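Local coordinates for AbiEi antitoxin C-terminal domain-containing protein (Mycobacterium tuberculosis, PDB 1ZEL) that is of unknown function but probably binds DNA, having a winged-helix fold and a region related to AbiEi antitoxins, at residues 207-220 with 237-250. Sequence-based numbering, arbitrary orientation.
Sequences LDDLVADCSDERLE and LLDSGGEPARGQAL. With NA (sodium ion), chain C; FMT (formic acid), chain J.
R246, near the start of helix 244-251, reaches across to the start of helix 216-223 and pairs there with D216, its NH1 going on to the end of helix 207-212. Its CB, CG and CD all pass close to D216 OD2, CG lying 3.4 Å from it. A bend at chi3 (49°) then swings the guanidinium over, and NE donates to OD2 on its syn side at 2.8 Å. NH2 is modelled 2.4 Å from D216 OD1 in the salt bridge, a separation so short that its exact value is doubtful, and the two planar groups are turned 36° from one another. C214 O also lies 2.9 Å from R246 NH2. NH1, at the far corner, donates to V211 O at 3.2 Å; that oxygen sits near the guanidinium plane, whereas NH1 approaches from above the carbonyl plane, across from C214 N on the other face. A water further links D216 OD2 to R246 O.

V211 packs beside this polar cluster. With CG1 anti to the backbone N (chi1 164°), that methyl lies against L238 CD2 (3.6 Å) and E243 CG, while CG2 rests on L237 O. L238 also meets L219 tip to tip, and L207 CD1 packs on S240 CB and L237 CD2. G241, just past the end of helix 228-240, lets the backbones close in: D208 CA makes a CH...O contact with G241 O, and a second water bridges D208 O to G241 O. G242 completes the Schellman motif that ends this helix. On the other flank of helix 207-212, D209 and D213 bind the sodium ion, with R167 nearby.

One arginine thus pairs with D216, probably offsetting its charge, and also donates to a carbonyl of helix 207-212, tying two successive helices to helix 244-251; the paired charges probably stabilise each other's ionised forms.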
ATOM      1  N   LEU A 207      15.332  -9.887  -4.760  1.00 23.06           N
ATOM      2  CA  LEU A 207      15.061  -9.593  -6.167  1.00 22.25           C
ATOM      3  C   LEU A 207      14.854 -10.845  -6.992  1.00 21.61           C
ATOM      4  O   LEU A 207      14.050 -10.833  -7.911  1.00 21.41           O
ATOM      5  CB  LEU A 207      16.183  -8.742  -6.797  1.00 22.86           C
ATOM      6  CG  LEU A 207      16.284  -7.305  -6.300  1.00 22.84           C
ATOM      7  CD1 LEU A 207      17.410  -6.621  -7.026  1.00 23.21           C
ATOM      8  CD2 LEU A 207      14.941  -6.562  -6.568  1.00 26.27           C
ATOM      9  N   ASP A 208      15.587 -11.925  -6.706  1.00 21.08           N
ATOM     10  CA  ASP A 208      15.382 -13.164  -7.486  1.00 21.10           C
ATOM     11  C   ASP A 208      13.913 -13.634  -7.380  1.00 20.72           C
ATOM     12  O   ASP A 208      13.255 -13.984  -8.395  1.00 19.58           O
ATOM     13  CB  ASP A 208      16.339 -14.272  -7.028  1.00 20.89           C
ATOM     14  CG  ASP A 208      16.329 -14.509  -5.499  1.00 24.09           C
ATOM     15  OD1 ASP A 208      15.609 -13.847  -4.702  1.00 23.57           O
ATOM     16  OD2 ASP A 208      17.090 -15.389  -5.076  1.00 24.44           O
ATOM     17  N   ASP A 209      13.404 -13.571  -6.149  1.00 19.81           N
ATOM     18  CA  ASP A 209      12.038 -13.964  -5.827  1.00 20.85           C
ATOM     19  C   ASP A 209      11.052 -13.083  -6.607  1.00 20.67           C
ATOM     20  O   ASP A 209      10.117 -13.586  -7.222  1.00 21.20           O
ATOM     21  CB  ASP A 209      11.820 -13.830  -4.311  1.00 20.40           C
ATOM     22  CG  ASP A 209      10.578 -14.573  -3.803  1.00 26.20           C
ATOM     23  OD1 ASP A 209       9.792 -15.128  -4.614  1.00 22.54           O
ATOM     24  OD2 ASP A 209      10.404 -14.617  -2.566  1.00 28.49           O
ATOM     25  N   LEU A 210      11.264 -11.771  -6.585  1.00 21.03           N
ATOM     26  CA  LEU A 210      10.378 -10.835  -7.301  1.00 19.94           C
ATOM     27  C   LEU A 210      10.354 -11.094  -8.810  1.00 20.41           C
ATOM     28  O   LEU A 210       9.286 -11.239  -9.441  1.00 19.42           O
ATOM     29  CB  LEU A 210      10.823  -9.397  -6.999  1.00 19.62           C
ATOM     30  CG  LEU A 210      10.288  -8.241  -7.854  1.00 22.02           C
ATOM     31  CD1 LEU A 210       8.799  -8.094  -7.778  1.00 20.55           C
ATOM     32  CD2 LEU A 210      10.943  -6.933  -7.419  1.00 23.78           C
ATOM     33  N   VAL A 211      11.548 -11.200  -9.373  1.00 21.75           N
ATOM     34  CA  VAL A 211      11.742 -11.303 -10.813  1.00 21.46           C
ATOM     35  C   VAL A 211      11.128 -12.591 -11.363  1.00 21.51           C
ATOM     36  O   VAL A 211      10.514 -12.576 -12.424  1.00 21.37           O
ATOM     37  CB  VAL A 211      13.253 -11.197 -11.145  1.00 21.66           C
ATOM     38  CG1 VAL A 211      13.543 -11.684 -12.562  1.00 22.21           C
ATOM     39  CG2 VAL A 211      13.721  -9.755 -10.970  1.00 21.86           C
ATOM     40  N   ALA A 212      11.293 -13.697 -10.643  1.00 20.75           N
ATOM     41  CA  ALA A 212      10.626 -14.951 -10.994  1.00 21.34           C
ATOM     42  C   ALA A 212       9.085 -14.848 -11.061  1.00 21.41           C
ATOM     43  O   ALA A 212       8.442 -15.661 -11.726  1.00 23.03           O
ATOM     44  CB  ALA A 212      11.042 -16.069 -10.022  1.00 20.86           C
ATOM     45  N   ASP A 213       8.505 -13.856 -10.397  1.00 21.17           N
ATOM     46  CA  ASP A 213       7.039 -13.692 -10.353  1.00 21.57           C
ATOM     47  C   ASP A 213       6.485 -12.728 -11.380  1.00 22.06           C
ATOM     48  O   ASP A 213       5.275 -12.507 -11.391  1.00 21.55           O
ATOM     49  CB  ASP A 213       6.561 -13.220  -8.964  1.00 20.51           C
ATOM     50  CG  ASP A 213       6.919 -14.204  -7.866  1.00 21.97           C
ATOM     51  OD1 ASP A 213       7.180 -15.373  -8.186  1.00 18.64           O
ATOM     52  OD2 ASP A 213       6.989 -13.822  -6.680  1.00 18.12           O
ATOM     53  N   CYS A 214       7.355 -12.137 -12.203  1.00 21.77           N
ATOM     54  CA  CYS A 214       6.933 -11.118 -13.167  1.00 21.81           C
ATOM     55  C   CYS A 214       6.842 -11.740 -14.537  1.00 21.66           C
ATOM     56  O   CYS A 214       7.750 -12.439 -14.978  1.00 21.55           O
ATOM     57  CB  CYS A 214       7.934  -9.963 -13.243  1.00 20.00           C
ATOM     58  SG  CYS A 214       8.004  -8.995 -11.750  1.00 21.82           S
ATOM     59  N   SER A 215       5.734 -11.463 -15.203  1.00 22.56           N
ATOM     60  CA  SER A 215       5.586 -11.779 -16.611  1.00 22.63           C
ATOM     61  C   SER A 215       6.169 -10.604 -17.401  1.00 22.15           C
ATOM     62  O   SER A 215       5.840  -9.429 -17.152  1.00 21.64           O
ATOM     63  CB  SER A 215       4.097 -11.974 -16.908  1.00 23.25           C
ATOM     64  OG  SER A 215       3.809 -11.583 -18.221  1.00 25.57           O
ATOM     65  N   ASP A 216       7.040 -10.902 -18.355  1.00 22.92           N
ATOM     66  CA  ASP A 216       7.663  -9.833 -19.136  1.00 23.20           C
ATOM     67  C   ASP A 216       6.672  -9.075 -20.034  1.00 23.06           C
ATOM     68  O   ASP A 216       6.868  -7.897 -20.303  1.00 23.16           O
ATOM     69  CB  ASP A 216       8.870 -10.354 -19.908  1.00 23.97           C
ATOM     70  CG  ASP A 216       9.970 -10.900 -18.977  1.00 24.81           C
ATOM     71  OD1 ASP A 216       9.979 -10.627 -17.749  1.00 30.60           O
ATOM     72  OD2 ASP A 216      10.828 -11.628 -19.467  1.00 28.68           O
ATOM     73  N   GLU A 217       5.597  -9.726 -20.481  1.00 23.29           N
ATOM     74  CA  GLU A 217       4.581  -8.984 -21.239  1.00 23.55           C
ATOM     75  C   GLU A 217       3.908  -7.930 -20.366  1.00 22.76           C
ATOM     76  O   GLU A 217       3.651  -6.819 -20.822  1.00 22.36           O
ATOM     77  CB  GLU A 217       3.509  -9.884 -21.848  1.00 24.66           C
ATOM     78  CG  GLU A 217       2.474  -9.042 -22.630  1.00 29.12           C
ATOM     79  CD  GLU A 217       1.326  -9.842 -23.250  1.00 38.90           C
ATOM     80  OE1 GLU A 217       1.550 -11.008 -23.651  1.00 43.67           O
ATOM     81  OE2 GLU A 217       0.206  -9.290 -23.343  1.00 33.43           O
ATOM     82  N   ARG A 218       3.588  -8.287 -19.129  1.00 23.23           N
ATOM     83  CA  ARG A 218       2.973  -7.306 -18.211  1.00 23.26           C
ATOM     84  C   ARG A 218       3.942  -6.198 -17.890  1.00 22.48           C
ATOM     85  O   ARG A 218       3.555  -5.038 -17.856  1.00 23.44           O
ATOM     86  CB  ARG A 218       2.513  -7.970 -16.928  1.00 22.90           C
ATOM     87  CG  ARG A 218       1.292  -8.798 -17.153  1.00 28.76           C
ATOM     88  CD  ARG A 218       0.967  -9.625 -15.938  1.00 33.15           C
ATOM     89  NE  ARG A 218       0.333  -8.829 -14.893  1.00 38.56           N
ATOM     90  CZ  ARG A 218      -0.955  -8.504 -14.872  1.00 35.09           C
ATOM     91  NH1 ARG A 218      -1.427  -7.798 -13.868  1.00 41.48           N
ATOM     92  NH2 ARG A 218      -1.765  -8.890 -15.836  1.00 36.55           N
ATOM     93  N   LEU A 219       5.211  -6.543 -17.667  1.00 22.16           N
ATOM     94  CA  LEU A 219       6.240  -5.523 -17.430  1.00 21.82           C
ATOM     95  C   LEU A 219       6.261  -4.510 -18.571  1.00 21.94           C
ATOM     96  O   LEU A 219       6.248  -3.292 -18.359  1.00 21.24           O
ATOM     97  CB  LEU A 219       7.623  -6.176 -17.291  1.00 21.86           C
ATOM     98  CG  LEU A 219       7.877  -6.853 -15.934  1.00 21.21           C
ATOM     99  CD1 LEU A 219       9.248  -7.527 -15.961  1.00 21.97           C
ATOM    100  CD2 LEU A 219       7.799  -5.849 -14.762  1.00 17.97           C
ATOM    101  N   GLU A 220       6.251  -5.028 -19.793  1.00 21.13           N
ATOM    102  CA  GLU A 220       6.359  -4.202 -20.947  1.00 21.45           C
ATOM    103  C   GLU A 220       5.159  -3.249 -21.069  1.00 21.55           C
ATOM    104  O   GLU A 220       5.315  -2.081 -21.445  1.00 21.20           O
ATOM    105  CB  GLU A 220       6.482  -5.115 -22.166  1.00 22.12           C
ATOM    106  CG  GLU A 220       6.525  -4.396 -23.483  1.00 25.73           C
ATOM    107  CD  GLU A 220       6.557  -5.354 -24.653  1.00 32.97           C
ATOM    108  OE1 GLU A 220       6.566  -6.592 -24.436  1.00 32.25           O
ATOM    109  OE2 GLU A 220       6.569  -4.853 -25.793  1.00 33.15           O
ATOM    110  N   LEU A 237      16.965  -4.555 -12.985  1.00 19.08           N
ATOM    111  CA  LEU A 237      16.374  -5.366 -11.895  1.00 19.21           C
ATOM    112  C   LEU A 237      16.181  -6.831 -12.318  1.00 19.10           C
ATOM    113  O   LEU A 237      16.494  -7.760 -11.553  1.00 20.28           O
ATOM    114  CB  LEU A 237      15.055  -4.727 -11.372  1.00 19.49           C
ATOM    115  CG  LEU A 237      15.231  -3.415 -10.557  1.00 20.31           C
ATOM    116  CD1 LEU A 237      13.867  -2.802 -10.229  1.00 20.35           C
ATOM    117  CD2 LEU A 237      16.045  -3.602  -9.261  1.00 19.68           C
ATOM    118  N   LEU A 238      15.735  -7.063 -13.551  1.00 19.01           N
ATOM    119  CA  LEU A 238      15.653  -8.444 -14.036  1.00 19.44           C
ATOM    120  C   LEU A 238      17.012  -9.115 -13.986  1.00 19.32           C
ATOM    121  O   LEU A 238      17.117 -10.254 -13.544  1.00 18.83           O
ATOM    122  CB  LEU A 238      15.068  -8.535 -15.444  1.00 19.27           C
ATOM    123  CG  LEU A 238      13.591  -8.153 -15.626  1.00 23.70           C
ATOM    124  CD1 LEU A 238      13.079  -8.526 -17.008  1.00 16.34           C
ATOM    125  CD2 LEU A 238      12.724  -8.784 -14.571  1.00 27.66           C
ATOM    126  N   ASP A 239      18.033  -8.389 -14.454  1.00 19.89           N
ATOM    127  CA  ASP A 239      19.415  -8.862 -14.487  1.00 20.23           C
ATOM    128  C   ASP A 239      19.866  -9.197 -13.070  1.00 20.12           C
ATOM    129  O   ASP A 239      20.356 -10.293 -12.803  1.00 19.13           O
ATOM    130  CB  ASP A 239      20.299  -7.759 -15.114  1.00 20.65           C
ATOM    131  CG  ASP A 239      21.680  -8.263 -15.529  1.00 24.43           C
ATOM    132  OD1 ASP A 239      22.475  -8.558 -14.639  1.00 26.13           O
ATOM    133  OD2 ASP A 239      21.952  -8.365 -16.750  1.00 25.37           O
ATOM    134  N   SER A 240      19.664  -8.243 -12.164  1.00 20.38           N
ATOM    135  CA  SER A 240      19.993  -8.391 -10.751  1.00 22.03           C
ATOM    136  C   SER A 240      19.256  -9.546 -10.051  1.00 22.22           C
ATOM    137  O   SER A 240      19.787 -10.133  -9.098  1.00 21.75           O
ATOM    138  CB  SER A 240      19.713  -7.067 -10.029  1.00 22.50           C
ATOM    139  OG  SER A 240      20.489  -6.028 -10.633  1.00 25.28           O
ATOM    140  N   GLY A 241      18.060  -9.888 -10.541  1.00 21.45           N
ATOM    141  CA  GLY A 241      17.310 -11.040 -10.020  1.00 21.26           C
ATOM    142  C   GLY A 241      17.687 -12.322 -10.719  1.00 21.93           C
ATOM    143  O   GLY A 241      16.955 -13.312 -10.675  1.00 21.83           O
ATOM    144  N   GLY A 242      18.824 -12.285 -11.400  1.00 21.52           N
ATOM    145  CA  GLY A 242      19.389 -13.460 -12.046  1.00 20.87           C
ATOM    146  C   GLY A 242      18.893 -13.764 -13.440  1.00 20.91           C
ATOM    147  O   GLY A 242      19.060 -14.879 -13.917  1.00 21.65           O
ATOM    148  N   GLU A 243      18.291 -12.794 -14.115  1.00 20.77           N
ATOM    149  CA  GLU A 243      17.732 -13.062 -15.435  1.00 21.61           C
ATOM    150  C   GLU A 243      18.244 -12.051 -16.463  1.00 22.58           C
ATOM    151  O   GLU A 243      17.464 -11.230 -16.966  1.00 22.40           O
ATOM    152  CB  GLU A 243      16.188 -13.048 -15.389  1.00 21.32           C
ATOM    153  CG  GLU A 243      15.545 -14.124 -14.490  1.00 20.17           C
ATOM    154  CD  GLU A 243      15.795 -15.553 -14.978  1.00 26.50           C
ATOM    155  OE1 GLU A 243      16.110 -15.769 -16.169  1.00 21.33           O
ATOM    156  OE2 GLU A 243      15.694 -16.468 -14.156  1.00 27.31           O
ATOM    157  N   PRO A 244      19.560 -12.086 -16.760  1.00 23.25           N
ATOM    158  CA  PRO A 244      20.146 -11.112 -17.687  1.00 23.57           C
ATOM    159  C   PRO A 244      19.535 -11.166 -19.099  1.00 23.69           C
ATOM    160  O   PRO A 244      19.299 -10.112 -19.714  1.00 23.24           O
ATOM    161  CB  PRO A 244      21.640 -11.496 -17.711  1.00 24.08           C
ATOM    162  CG  PRO A 244      21.687 -12.899 -17.183  1.00 24.42           C
ATOM    163  CD  PRO A 244      20.579 -13.003 -16.209  1.00 23.10           C
ATOM    164  N   ALA A 245      19.232 -12.369 -19.584  1.00 23.53           N
ATOM    165  CA  ALA A 245      18.647 -12.505 -20.914  1.00 23.41           C
ATOM    166  C   ALA A 245      17.273 -11.827 -20.965  1.00 22.98           C
ATOM    167  O   ALA A 245      16.987 -11.083 -21.902  1.00 22.34           O
ATOM    168  CB  ALA A 245      18.569 -13.972 -21.333  1.00 24.79           C
ATOM    169  N   ARG A 246      16.449 -12.041 -19.938  1.00 22.16           N
ATOM    170  CA  ARG A 246      15.126 -11.392 -19.882  1.00 22.45           C
ATOM    171  C   ARG A 246      15.267  -9.875 -19.821  1.00 21.94           C
ATOM    172  O   ARG A 246      14.506  -9.147 -20.473  1.00 22.68           O
ATOM    173  CB  ARG A 246      14.295 -11.907 -18.693  1.00 22.02           C
ATOM    174  CG  ARG A 246      13.747 -13.351 -18.884  1.00 22.26           C
ATOM    175  CD  ARG A 246      12.930 -13.828 -17.665  1.00 21.04           C
ATOM    176  NE  ARG A 246      11.928 -12.837 -17.251  1.00 22.09           N
ATOM    177  CZ  ARG A 246      11.345 -12.808 -16.057  1.00 25.54           C
ATOM    178  NH1 ARG A 246      11.627 -13.729 -15.149  1.00 28.54           N
ATOM    179  NH2 ARG A 246      10.477 -11.858 -15.775  1.00 26.30           N
ATOM    180  N   GLY A 247      16.233  -9.401 -19.030  1.00 21.42           N
ATOM    181  CA  GLY A 247      16.470  -7.960 -18.887  1.00 20.55           C
ATOM    182  C   GLY A 247      16.850  -7.283 -20.198  1.00 20.07           C
ATOM    183  O   GLY A 247      16.306  -6.228 -20.558  1.00 18.17           O
ATOM    184  N   GLN A 248      17.759  -7.907 -20.939  1.00 20.90           N
ATOM    185  CA  GLN A 248      18.184  -7.368 -22.229  1.00 21.55           C
ATOM    186  C   GLN A 248      17.062  -7.415 -23.282  1.00 22.46           C
ATOM    187  O   GLN A 248      16.923  -6.492 -24.110  1.00 22.86           O
ATOM    188  CB  GLN A 248      19.445  -8.091 -22.690  1.00 22.06           C
ATOM    189  CG  GLN A 248      20.648  -7.759 -21.784  1.00 24.69           C
ATOM    190  CD  GLN A 248      21.826  -8.696 -21.961  1.00 34.58           C
ATOM    191  OE1 GLN A 248      22.061  -9.223 -23.047  1.00 35.75           O
ATOM    192  NE2 GLN A 248      22.586  -8.899 -20.889  1.00 36.65           N
ATOM    193  N   ALA A 249      16.234  -8.456 -23.221  1.00 22.35           N
ATOM    194  CA  ALA A 249      15.109  -8.567 -24.149  1.00 22.28           C
ATOM    195  C   ALA A 249      14.057  -7.514 -23.837  1.00 22.60           C
ATOM    196  O   ALA A 249      13.457  -6.933 -24.748  1.00 23.14           O
ATOM    197  CB  ALA A 249      14.494  -9.939 -24.093  1.00 22.85           C
ATOM    198  N   LEU A 250      13.829  -7.269 -22.550  1.00 21.85           N
ATOM    199  CA  LEU A 250      12.843  -6.273 -22.141  1.00 20.99           C
ATOM    200  C   LEU A 250      13.335  -4.918 -22.585  1.00 21.00           C
ATOM    201  O   LEU A 250      12.570  -4.111 -23.130  1.00 20.25           O
ATOM    202  CB  LEU A 250      12.627  -6.305 -20.605  1.00 21.00           C
ATOM    203  CG  LEU A 250      11.641  -5.236 -20.094  1.00 17.79           C
ATOM    204  CD1 LEU A 250      10.256  -5.474 -20.693  1.00 18.48           C
ATOM    205  CD2 LEU A 250      11.607  -5.204 -18.574  1.00 18.47           C
TER
HETATM  206 NA    NA C 401       8.695 -15.587  -6.520  1.00 22.38          NA
HETATM  207  C   FMT J 712       0.269 -11.875 -18.534  1.00 55.41           C
HETATM  208  O1  FMT J 712      -0.236 -10.783 -18.809  1.00 55.78           O
HETATM  209  O2  FMT J 712       1.359 -12.262 -18.960  1.00 54.60           O
HETATM  210  O   HOH W   1      14.598 -14.809 -10.396  1.00 31.74           O
HETATM  211  O   HOH W   2      12.115 -10.144 -21.315  1.00 28.26           O